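Local coordinates for protein 3-carboxy-cis,cis-muconate cycloisomerase (Pseudomonas putida, PDB 1RE5) that is a cycloisomerase of the largely helical fumarase/aspartase-type lyase superfamily, assembled from four copies of the chain, at residues Asp30-Leu35 / Arg98-Gly103; Leu190-Ala195 / Pro208-Leu213. All coordinates share one frame; numbering follows the deposited sequence.

Contact 1: Asp30-Leu35 / Arg98-Gly103; sequences DFEAAL and RYVHLG
Glu-32, on helix 21-40, reaches across to His-101 in the loop between helices 78-92 and 106-142, so that the helix packs on this connection. From CB the side chain sets out with CG anti to the residue's own carbonyl carbon and beside its backbone N (chi1 -65°), and then bends at chi2 (-57°), which turns the carboxylate over to the loop. Glu-32 CD lies 4.1 Å from His-101 CB and level with the edge of the imidazole. The carboxylate and the imidazole are inclined to each other, their planes 34° apart. Of the two oxygens, OE1 goes to the ring edge; the model is too crowded there to give a reliable distance, and the way round of the imidazole is itself doubtful. OE1 also lies in the plane of the Phe-31 ring, at its edge. OE2 points at the backbone instead, with OE2 of Glu-32 3.3 Å from N of His-101, while Val-100 CG2 sits 4.1 Å from that same oxygen.

A type II turn from Tyr-99 to Leu-102 sets this loop up, with His-101 at its third position; the Leu-102 N to Tyr-99 O bond across it is weak. One helical turn on from Glu-32, Leu-35 sets CD1 against the Leu-102 backbone, 3.7 Å from Leu-102 O and near its N. Val-82 and Leu-85 of helix 78-92 and Ala-109 of helix 106-142 also touch Glu-32. A buried acid thus lies beside the backbone of the His-101 turn, where a hydrogen bond from that N is not settled, and Leu-35 CD1 supplies the apolar part.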
loop_
_atom_site.group_PDB
_atom_site.type_symbol
_atom_site.label_atom_id
_atom_site.label_comp_id
_atom_site.label_asym_id
_atom_site.label_seq_id
_atom_site.Cartn_x
_atom_site.Cartn_y
_atom_site.Cartn_z
ATOM N N ASP D 30 -6.356 -15.610 29.890
ATOM C CA ASP D 30 -6.195 -14.600 30.938
ATOM C C ASP D 30 -7.495 -13.815 31.079
ATOM O O ASP D 30 -7.913 -13.446 32.188
ATOM C CB ASP D 30 -5.061 -13.636 30.583
ATOM C CG ASP D 30 -3.694 -14.183 30.948
ATOM O OD1 ASP D 30 -3.541 -15.426 31.055
ATOM O OD2 ASP D 30 -2.767 -13.363 31.121
ATOM N N PHE D 31 -8.129 -13.559 29.940
ATOM C CA PHE D 31 -9.387 -12.837 29.922
ATOM C C PHE D 31 -10.463 -13.662 30.625
ATOM O O PHE D 31 -11.165 -13.151 31.499
ATOM C CB PHE D 31 -9.825 -12.565 28.485
ATOM C CG PHE D 31 -11.227 -12.037 28.376
ATOM C CD1 PHE D 31 -11.514 -10.708 28.702
ATOM C CD2 PHE D 31 -12.270 -12.881 27.986
ATOM C CE1 PHE D 31 -12.812 -10.225 28.640
ATOM C CE2 PHE D 31 -13.579 -12.406 27.923
ATOM C CZ PHE D 31 -13.851 -11.071 28.251
ATOM N N GLU D 32 -10.583 -14.933 30.239
ATOM C CA GLU D 32 -11.578 -15.838 30.826
ATOM C C GLU D 32 -11.467 -15.941 32.348
ATOM O O GLU D 32 -12.466 -15.809 33.069
ATOM C CB GLU D 32 -11.451 -17.228 30.199
ATOM C CG GLU D 32 -11.789 -17.242 28.707
ATOM C CD GLU D 32 -13.199 -16.718 28.411
ATOM O OE1 GLU D 32 -13.467 -16.330 27.257
ATOM O OE2 GLU D 32 -14.047 -16.698 29.326
ATOM N N ALA D 33 -10.249 -16.181 32.832
ATOM C CA ALA D 33 -10.011 -16.280 34.262
ATOM C C ALA D 33 -10.433 -14.969 34.908
ATOM O O ALA D 33 -11.226 -14.958 35.846
ATOM C CB ALA D 33 -8.546 -16.551 34.533
ATOM N N ALA D 34 -9.914 -13.860 34.399
ATOM C CA ALA D 34 -10.262 -12.557 34.948
ATOM C C ALA D 34 -11.785 -12.324 34.957
ATOM O O ALA D 34 -12.312 -11.684 35.873
ATOM C CB ALA D 34 -9.569 -11.466 34.145
ATOM N N LEU D 35 -12.481 -12.843 33.941
ATOM C CA LEU D 35 -13.940 -12.686 33.808
ATOM C C LEU D 35 -14.650 -13.342 34.989
ATOM O O LEU D 35 -15.458 -12.711 35.672
ATOM C CB LEU D 35 -14.448 -13.343 32.513
ATOM C CG LEU D 35 -15.568 -12.669 31.695
ATOM C CD1 LEU D 35 -16.400 -13.744 31.043
ATOM C CD2 LEU D 35 -16.466 -11.805 32.550
ATOM N N ARG D 98 -20.664 -24.239 33.415
ATOM C CA ARG D 98 -21.690 -23.292 32.978
ATOM C C ARG D 98 -21.390 -21.816 33.247
ATOM O O ARG D 98 -22.157 -20.944 32.830
ATOM C CB ARG D 98 -23.035 -23.656 33.623
ATOM C CG ARG D 98 -23.146 -23.270 35.098
ATOM C CD ARG D 98 -24.331 -23.943 35.762
ATOM N NE ARG D 98 -24.089 -25.366 35.987
ATOM C CZ ARG D 98 -24.977 -26.200 36.523
ATOM N NH1 ARG D 98 -26.175 -25.753 36.889
ATOM N NH2 ARG D 98 -24.668 -27.481 36.700
ATOM N N TYR D 99 -20.284 -21.529 33.926
ATOM C CA TYR D 99 -19.939 -20.147 34.253
ATOM C C TYR D 99 -18.842 -19.522 33.390
ATOM O O TYR D 99 -18.631 -18.302 33.411
ATOM C CB TYR D 99 -19.534 -20.054 35.729
ATOM C CG TYR D 99 -20.648 -20.390 36.696
ATOM C CD1 TYR D 99 -20.714 -21.643 37.318
ATOM C CD2 TYR D 99 -21.644 -19.455 36.983
ATOM C CE1 TYR D 99 -21.748 -21.952 38.204
ATOM C CE2 TYR D 99 -22.678 -19.751 37.861
ATOM C CZ TYR D 99 -22.728 -20.998 38.471
ATOM O OH TYR D 99 -23.758 -21.265 39.348
ATOM N N VAL D 100 -18.140 -20.352 32.632
ATOM C CA VAL D 100 -17.068 -19.854 31.792
ATOM C C VAL D 100 -17.612 -19.005 30.644
ATOM O O VAL D 100 -18.639 -19.335 30.043
ATOM C CB VAL D 100 -16.228 -21.026 31.215
ATOM C CG1 VAL D 100 -17.097 -21.916 30.357
ATOM C CG2 VAL D 100 -15.067 -20.489 30.401
ATOM N N HIS D 101 -16.927 -17.893 30.374
ATOM C CA HIS D 101 -17.281 -16.996 29.274
ATOM C C HIS D 101 -18.696 -16.441 29.406
ATOM O O HIS D 101 -19.352 -16.158 28.410
ATOM C CB HIS D 101 -17.114 -17.767 27.952
ATOM C CG HIS D 101 -17.008 -16.897 26.741
ATOM N ND1 HIS D 101 -18.092 -16.589 25.945
ATOM C CD2 HIS D 101 -15.944 -16.272 26.186
ATOM C CE1 HIS D 101 -17.700 -15.813 24.951
ATOM N NE2 HIS D 101 -16.401 -15.605 25.073
ATOM N N LEU D 102 -19.151 -16.262 30.640
ATOM C CA LEU D 102 -20.502 -15.763 30.897
ATOM C C LEU D 102 -20.758 -14.296 30.538
ATOM O O LEU D 102 -20.115 -13.387 31.075
ATOM C CB LEU D 102 -20.864 -15.976 32.371
ATOM C CG LEU D 102 -22.273 -15.530 32.802
ATOM C CD1 LEU D 102 -23.321 -16.367 32.076
ATOM C CD2 LEU D 102 -22.431 -15.669 34.314
ATOM N N GLY D 103 -21.715 -14.076 29.636
ATOM C CA GLY D 103 -22.077 -12.726 29.234
ATOM C C GLY D 103 -21.151 -12.041 28.244
ATOM O O GLY D 103 -21.385 -10.885 27.871
#

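Contact 2: Leu190-Ala195 / Pro208-Leu213; sequences LQFGGA and PVAEAL
Phe-192 turns one face of its ring to the CD2 methyl of Leu-213 on helix 206-217. This is a CH-pi contact: CD2 of Leu-213 stands 3.9 Å from the Phe-192 ring centroid and 15° off the normal, shifted toward the rim carrying CD1. Both side chains extend with CG anti to the backbone N (chi1 -169° for Phe-192), which carries ring and methyl out from their backbones to meet. The CD2-CE2 side of the ring leans on the preceding turn of the helix. There CE2 of Phe-192 touches CG1 of Val-209 at 4.0 Å, the two side chains crossing at about a right angle, and CD2 of Phe-192 lies 4.1 Å from CB of Ala-210.

Two residues back along the loop, Leu-190 straddles CG of Leu-213 with its two methyls, CD1 of Leu-190 being 4.0 Å from that CG. Its other methyl, CD2, also sits 4.0 Å from the carbonyl O of Ala-210.

The loop between helices 162-187 and 206-217 thus folds back on the second of these. Several of its backbone groups bond elsewhere: Asp-108 takes the N-H groups of Gly-193 and Gly-194 on its two oxygens, Thr-112 OG1 bonds Gln-191 N, and Trp-226 NE1 donates to Leu-190 O. Between segments 190-195 and 208-213 there is no hydrogen bond, so hold and fit here come from buried hydrocarbon against hydrocarbon and one aromatic face.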
loop_
_atom_site.group_PDB
_atom_site.type_symbol
_atom_site.label_atom_id
_atom_site.label_comp_id
_atom_site.label_asym_id
_atom_site.label_seq_id
_atom_site.Cartn_x
_atom_site.Cartn_y
_atom_site.Cartn_z
ATOM N N LEU D 190 -9.969 -2.094 27.842
ATOM C CA LEU D 190 -10.654 -3.374 27.848
ATOM C C LEU D 190 -11.694 -3.434 26.731
ATOM O O LEU D 190 -12.240 -2.404 26.327
ATOM C CB LEU D 190 -11.358 -3.579 29.192
ATOM C CG LEU D 190 -12.299 -4.791 29.251
ATOM C CD1 LEU D 190 -11.475 -6.060 29.455
ATOM C CD2 LEU D 190 -13.318 -4.602 30.364
ATOM N N GLN D 191 -11.949 -4.640 26.226
ATOM C CA GLN D 191 -12.962 -4.840 25.194
ATOM C C GLN D 191 -14.001 -5.762 25.814
ATOM O O GLN D 191 -13.819 -6.989 25.859
ATOM C CB GLN D 191 -12.403 -5.526 23.945
ATOM C CG GLN D 191 -13.463 -5.674 22.858
ATOM C CD GLN D 191 -13.764 -4.356 22.161
ATOM O OE1 GLN D 191 -13.206 -4.073 21.095
ATOM N NE2 GLN D 191 -14.627 -3.538 22.762
ATOM N N PHE D 192 -15.091 -5.169 26.290
ATOM C CA PHE D 192 -16.151 -5.937 26.931
ATOM C C PHE D 192 -17.493 -5.337 26.533
ATOM O O PHE D 192 -17.920 -4.322 27.091
ATOM C CB PHE D 192 -15.958 -5.876 28.452
ATOM C CG PHE D 192 -16.824 -6.829 29.221
ATOM C CD1 PHE D 192 -16.811 -8.195 28.929
ATOM C CD2 PHE D 192 -17.628 -6.370 30.261
ATOM C CE1 PHE D 192 -17.591 -9.093 29.670
ATOM C CE2 PHE D 192 -18.404 -7.254 31.001
ATOM C CZ PHE D 192 -18.385 -8.623 30.706
ATOM N N GLY D 193 -18.152 -5.959 25.566
ATOM C CA GLY D 193 -19.421 -5.431 25.120
ATOM C C GLY D 193 -20.460 -6.494 24.863
ATOM O O GLY D 193 -21.638 -6.175 24.718
ATOM N N GLY D 194 -20.041 -7.755 24.806
ATOM C CA GLY D 194 -20.993 -8.824 24.558
ATOM C C GLY D 194 -21.570 -8.805 23.145
ATOM O O GLY D 194 -21.325 -7.879 22.368
ATOM N N ALA D 195 -22.360 -9.830 22.833
ATOM C CA ALA D 195 -22.981 -10.027 21.523
ATOM C C ALA D 195 -23.092 -8.824 20.600
ATOM O O ALA D 195 -22.664 -8.895 19.444
ATOM C CB ALA D 195 -24.347 -10.654 21.687
ATOM N N PRO D 208 -20.730 -2.982 36.953
ATOM C CA PRO D 208 -19.934 -3.494 38.071
ATOM C C PRO D 208 -18.967 -4.564 37.588
ATOM O O PRO D 208 -17.792 -4.550 37.940
ATOM C CB PRO D 208 -20.991 -4.046 39.023
ATOM C CG PRO D 208 -22.146 -3.122 38.789
ATOM C CD PRO D 208 -22.168 -3.011 37.278
ATOM N N VAL D 209 -19.458 -5.481 36.766
ATOM C CA VAL D 209 -18.607 -6.547 36.258
ATOM C C VAL D 209 -17.516 -5.954 35.374
ATOM O O VAL D 209 -16.351 -6.360 35.447
ATOM C CB VAL D 209 -19.429 -7.579 35.448
ATOM C CG1 VAL D 209 -18.506 -8.608 34.813
ATOM C CG2 VAL D 209 -20.423 -8.281 36.364
ATOM N N ALA D 210 -17.906 -4.981 34.550
ATOM C CA ALA D 210 -16.987 -4.301 33.639
ATOM C C ALA D 210 -15.797 -3.672 34.370
ATOM O O ALA D 210 -14.635 -3.931 34.037
ATOM C CB ALA D 210 -17.741 -3.230 32.857
ATOM N N GLU D 211 -16.092 -2.851 35.371
ATOM C CA GLU D 211 -15.044 -2.184 36.133
ATOM C C GLU D 211 -14.168 -3.186 36.872
ATOM O O GLU D 211 -12.941 -3.065 36.880
ATOM C CB GLU D 211 -15.674 -1.178 37.091
ATOM C CG GLU D 211 -16.697 -0.322 36.363
ATOM C CD GLU D 211 -16.914 1.031 36.995
ATOM O OE1 GLU D 211 -17.211 1.075 38.212
ATOM O OE2 GLU D 211 -16.797 2.048 36.266
ATOM N N ALA D 212 -14.797 -4.191 37.472
ATOM C CA ALA D 212 -14.052 -5.217 38.180
ATOM C C ALA D 212 -13.091 -5.889 37.204
ATOM O O ALA D 212 -11.914 -6.087 37.511
ATOM C CB ALA D 212 -15.004 -6.249 38.756
ATOM N N LEU D 213 -13.602 -6.230 36.022
ATOM C CA LEU D 213 -12.809 -6.893 34.985
ATOM C C LEU D 213 -11.606 -6.066 34.530
ATOM O O LEU D 213 -10.492 -6.586 34.403
ATOM C CB LEU D 213 -13.696 -7.215 33.783
ATOM C CG LEU D 213 -13.021 -7.926 32.610
ATOM C CD1 LEU D 213 -12.190 -9.109 33.108
ATOM C CD2 LEU D 213 -14.099 -8.387 31.624
#

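How the contacts relate
From the N terminus, helix 21-40 comes first; the chain then runs through helices 47-56, 64-74 and 78-92 before contact 1 closes that 62-residue excursion. Helix 106-142, the small antiparallel sheet and helix 162-187 follow, and contact 2 closes a short loop of 12 residues. The two are in series, neither nested nor crossed. In space they are neighbours, centres 11 Å apart: Phe-31 CE1 lies 3.7 Å from Leu-213 CD2, and Leu-35 CD2 4.1 Å from Phe-192 CE1. Contact 1 ties helix 21-40 to the loop before helix 106-142; contact 2 ties the loop after helix 162-187 to helix 206-217. Thr-112 of helix 106-142 lies beside both, touching Phe-31 and Leu-190.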